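Local coordinates for protein endo-n-acetyl-beta-d-glucosaminidase (PDB 4AC1) that hydrolyses the chitobiose core of N-linked glycans, as a family 18 endo-beta-N-acetylglucosaminidase that deglycosylates the cellulases of Hypocrea jecorina, at residues 216-221 with 250-255. Residues are numbered along the deposited sequence; the frame is centred on the assembly and turned at random.
Sequences VVAGQL and GGVMGW
Ala-218 and Gln-220 each donate and accept a backbone hydrogen bond with 251-255, the parallel pattern, the strand axes crossing at -34°; Ala-218 N donates to Gly-251 O at 2.8 Å, and Trp-255 N to Gln-220 O. Gly-251 has phi 131°, where a CB would press on the preceding carbonyl O. On the face shared by Val-217 and Met-253, Val-217 CG1 lies 3.8 Å from Met-253 CB. Methionine CG sits between backbone N and carbonyl carbon (chi1 68°) and the chain turns again at chi2, laying SD 3.5 Å from Gly-219 CA; a CB there would collide with Met-253 CE, which suits glycine. An alanine in place of Met-253 would remove this thioether arm and would probably leave a gap over Gly-219 and beside Val-217 CG1. On the opposite face, Val-252 leans CG1 against Ala-218 O and packs against helix 270-279, while Gln-220 curls back, giving one NE2 hydrogen an acceptor, Gly-219 O, from above its carbonyl plane. With helix 232-246 the strands form a beta-alpha-beta unit of the TIM barrel; 251-255, the eighth strand, closes it against 4-9 and brings Trp-255 to the strands' C-terminal end near Asp-125 and Glu-127, consistent with the family 18 active-site cleft.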
ATOM      1  N   VAL A 216       3.236  11.768   1.083  1.00  4.76           N
ATOM      2  CA  VAL A 216       4.359  10.834   1.238  1.00  4.87           C
ATOM      3  C   VAL A 216       4.212  10.074   2.560  1.00  4.65           C
ATOM      4  O   VAL A 216       4.468  10.614   3.640  1.00  4.92           O
ATOM      5  CB  VAL A 216       5.728  11.550   1.147  1.00  5.07           C
ATOM      6  CG1 VAL A 216       6.850  10.528   1.220  1.00  5.21           C
ATOM      7  CG2 VAL A 216       5.823  12.341  -0.145  1.00  6.47           C
ATOM      8  N   VAL A 217       3.738   8.842   2.452  1.00  3.57           N
ATOM      9  CA  VAL A 217       3.653   7.911   3.573  1.00  4.05           C
ATOM     10  C   VAL A 217       4.983   7.174   3.675  1.00  4.06           C
ATOM     11  O   VAL A 217       5.509   6.654   2.684  1.00  4.93           O
ATOM     12  CB  VAL A 217       2.485   6.915   3.361  1.00  4.60           C
ATOM     13  CG1 VAL A 217       2.598   5.714   4.271  1.00  3.95           C
ATOM     14  CG2 VAL A 217       1.167   7.617   3.601  1.00  4.45           C
ATOM     15  N   ALA A 218       5.544   7.194   4.882  1.00  4.20           N
ATOM     16  CA  ALA A 218       6.812   6.515   5.177  1.00  4.48           C
ATOM     17  C   ALA A 218       6.634   5.019   5.348  1.00  4.27           C
ATOM     18  O   ALA A 218       6.184   4.546   6.398  1.00  4.86           O
ATOM     19  CB  ALA A 218       7.451   7.121   6.391  1.00  5.60           C
ATOM     20  N   GLY A 219       6.985   4.272   4.309  1.00  4.10           N
ATOM     21  CA  GLY A 219       6.890   2.831   4.344  1.00  4.64           C
ATOM     22  C   GLY A 219       8.016   2.184   5.108  1.00  4.39           C
ATOM     23  O   GLY A 219       9.183   2.586   4.975  1.00  5.16           O
ATOM     24  N   GLN A 220       7.653   1.163   5.870  1.00  4.51           N
ATOM     25  CA  GLN A 220       8.567   0.442   6.765  1.00  4.67           C
ATOM     26  C   GLN A 220       8.351  -1.061   6.716  1.00  4.84           C
ATOM     27  O   GLN A 220       7.214  -1.547   6.715  1.00  5.01           O
ATOM     28  CB  GLN A 220       8.334   0.900   8.206  1.00  5.61           C
ATOM     29  CG  GLN A 220       8.757   2.336   8.466  1.00  5.70           C
ATOM     30  CD  GLN A 220      10.257   2.458   8.559  1.00  4.52           C
ATOM     31  OE1 GLN A 220      10.834   2.232   9.622  1.00  7.58           O
ATOM     32  NE2 GLN A 220      10.900   2.801   7.449  1.00  6.17           N
ATOM     33  N   LEU A 221       9.450  -1.802   6.689  1.00  4.74           N
ATOM     34  CA  LEU A 221       9.380  -3.222   6.991  1.00  4.87           C
ATOM     35  C   LEU A 221       9.014  -3.402   8.468  1.00  4.04           C
ATOM     36  O   LEU A 221       9.539  -2.703   9.335  1.00  4.50           O
ATOM     37  CB  LEU A 221      10.719  -3.912   6.699  1.00  4.65           C
ATOM     38  CG  LEU A 221      11.159  -3.980   5.237  1.00  5.39           C
ATOM     39  CD1 LEU A 221      12.531  -4.631   5.150  1.00  6.76           C
ATOM     40  CD2 LEU A 221      10.165  -4.745   4.377  1.00  7.30           C
ATOM     41  N   GLY A 250       2.446  12.323   5.731  1.00  4.86           N
ATOM     42  CA  GLY A 250       1.418  11.449   5.174  1.00  5.14           C
ATOM     43  C   GLY A 250       1.067  10.313   6.120  1.00  5.18           C
ATOM     44  O   GLY A 250      -0.074   9.893   6.181  1.00  5.00           O
ATOM     45  N   GLY A 251       2.067   9.833   6.849  1.00  5.00           N
ATOM     46  CA  GLY A 251       1.880   8.782   7.836  1.00  5.26           C
ATOM     47  C   GLY A 251       2.909   7.693   7.648  1.00  4.85           C
ATOM     48  O   GLY A 251       4.004   7.949   7.142  1.00  4.87           O
ATOM     49  N   VAL A 252       2.557   6.486   8.086  1.00  4.76           N
ATOM     50  CA  VAL A 252       3.433   5.317   8.023  1.00  3.69           C
ATOM     51  C   VAL A 252       2.654   4.119   7.491  1.00  3.65           C
ATOM     52  O   VAL A 252       1.483   3.954   7.821  1.00  3.97           O
ATOM     53  CB  VAL A 252       4.012   4.972   9.443  1.00  4.14           C
ATOM     54  CG1 VAL A 252       4.751   3.623   9.437  1.00  4.66           C
ATOM     55  CG2 VAL A 252       4.925   6.072   9.910  1.00  5.07           C
ATOM     56  N   MET A 253       3.303   3.316   6.653  1.00  4.38           N
ATOM     57  CA  MET A 253       2.762   2.021   6.278  1.00  4.16           C
ATOM     58  C   MET A 253       3.727   0.928   6.693  1.00  4.00           C
ATOM     59  O   MET A 253       4.933   1.155   6.803  1.00  4.51           O
ATOM     60  CB  MET A 253       2.366   1.937   4.787  1.00  4.33           C
ATOM     61  CG  MET A 253       3.494   1.983   3.751  1.00  5.26           C
ATOM     62  SD  MET A 253       4.454   0.453   3.597  1.00  5.29           S
ATOM     63  CE  MET A 253       5.050   0.688   1.930  1.00  5.40           C
ATOM     64  N   GLY A 254       3.171  -0.247   6.959  1.00  4.13           N
ATOM     65  CA  GLY A 254       3.964  -1.402   7.363  1.00  4.58           C
ATOM     66  C   GLY A 254       3.773  -2.594   6.444  1.00  4.36           C
ATOM     67  O   GLY A 254       2.636  -3.039   6.212  1.00  5.20           O
ATOM     68  N   TRP A 255       4.890  -3.116   5.938  1.00  4.73           N
ATOM     69  CA  TRP A 255       4.932  -4.386   5.199  1.00  4.93           C
ATOM     70  C   TRP A 255       5.563  -5.458   6.106  1.00  4.85           C
ATOM     71  O   TRP A 255       6.759  -5.368   6.389  1.00  4.58           O
ATOM     72  CB  TRP A 255       5.755  -4.259   3.900  1.00  5.33           C
ATOM     73  CG  TRP A 255       5.686  -5.541   3.162  1.00  5.97           C
ATOM     74  CD1 TRP A 255       6.480  -6.638   3.338  1.00  6.63           C
ATOM     75  CD2 TRP A 255       4.696  -5.910   2.192  1.00  6.20           C
ATOM     76  NE1 TRP A 255       6.065  -7.659   2.521  1.00  8.07           N
ATOM     77  CE2 TRP A 255       4.963  -7.242   1.811  1.00  7.43           C
ATOM     78  CE3 TRP A 255       3.607  -5.242   1.608  1.00  6.89           C
ATOM     79  CZ2 TRP A 255       4.190  -7.921   0.856  1.00  8.77           C
ATOM     80  CZ3 TRP A 255       2.831  -5.914   0.663  1.00  7.81           C
ATOM     81  CH2 TRP A 255       3.135  -7.239   0.291  1.00  8.40           C
TER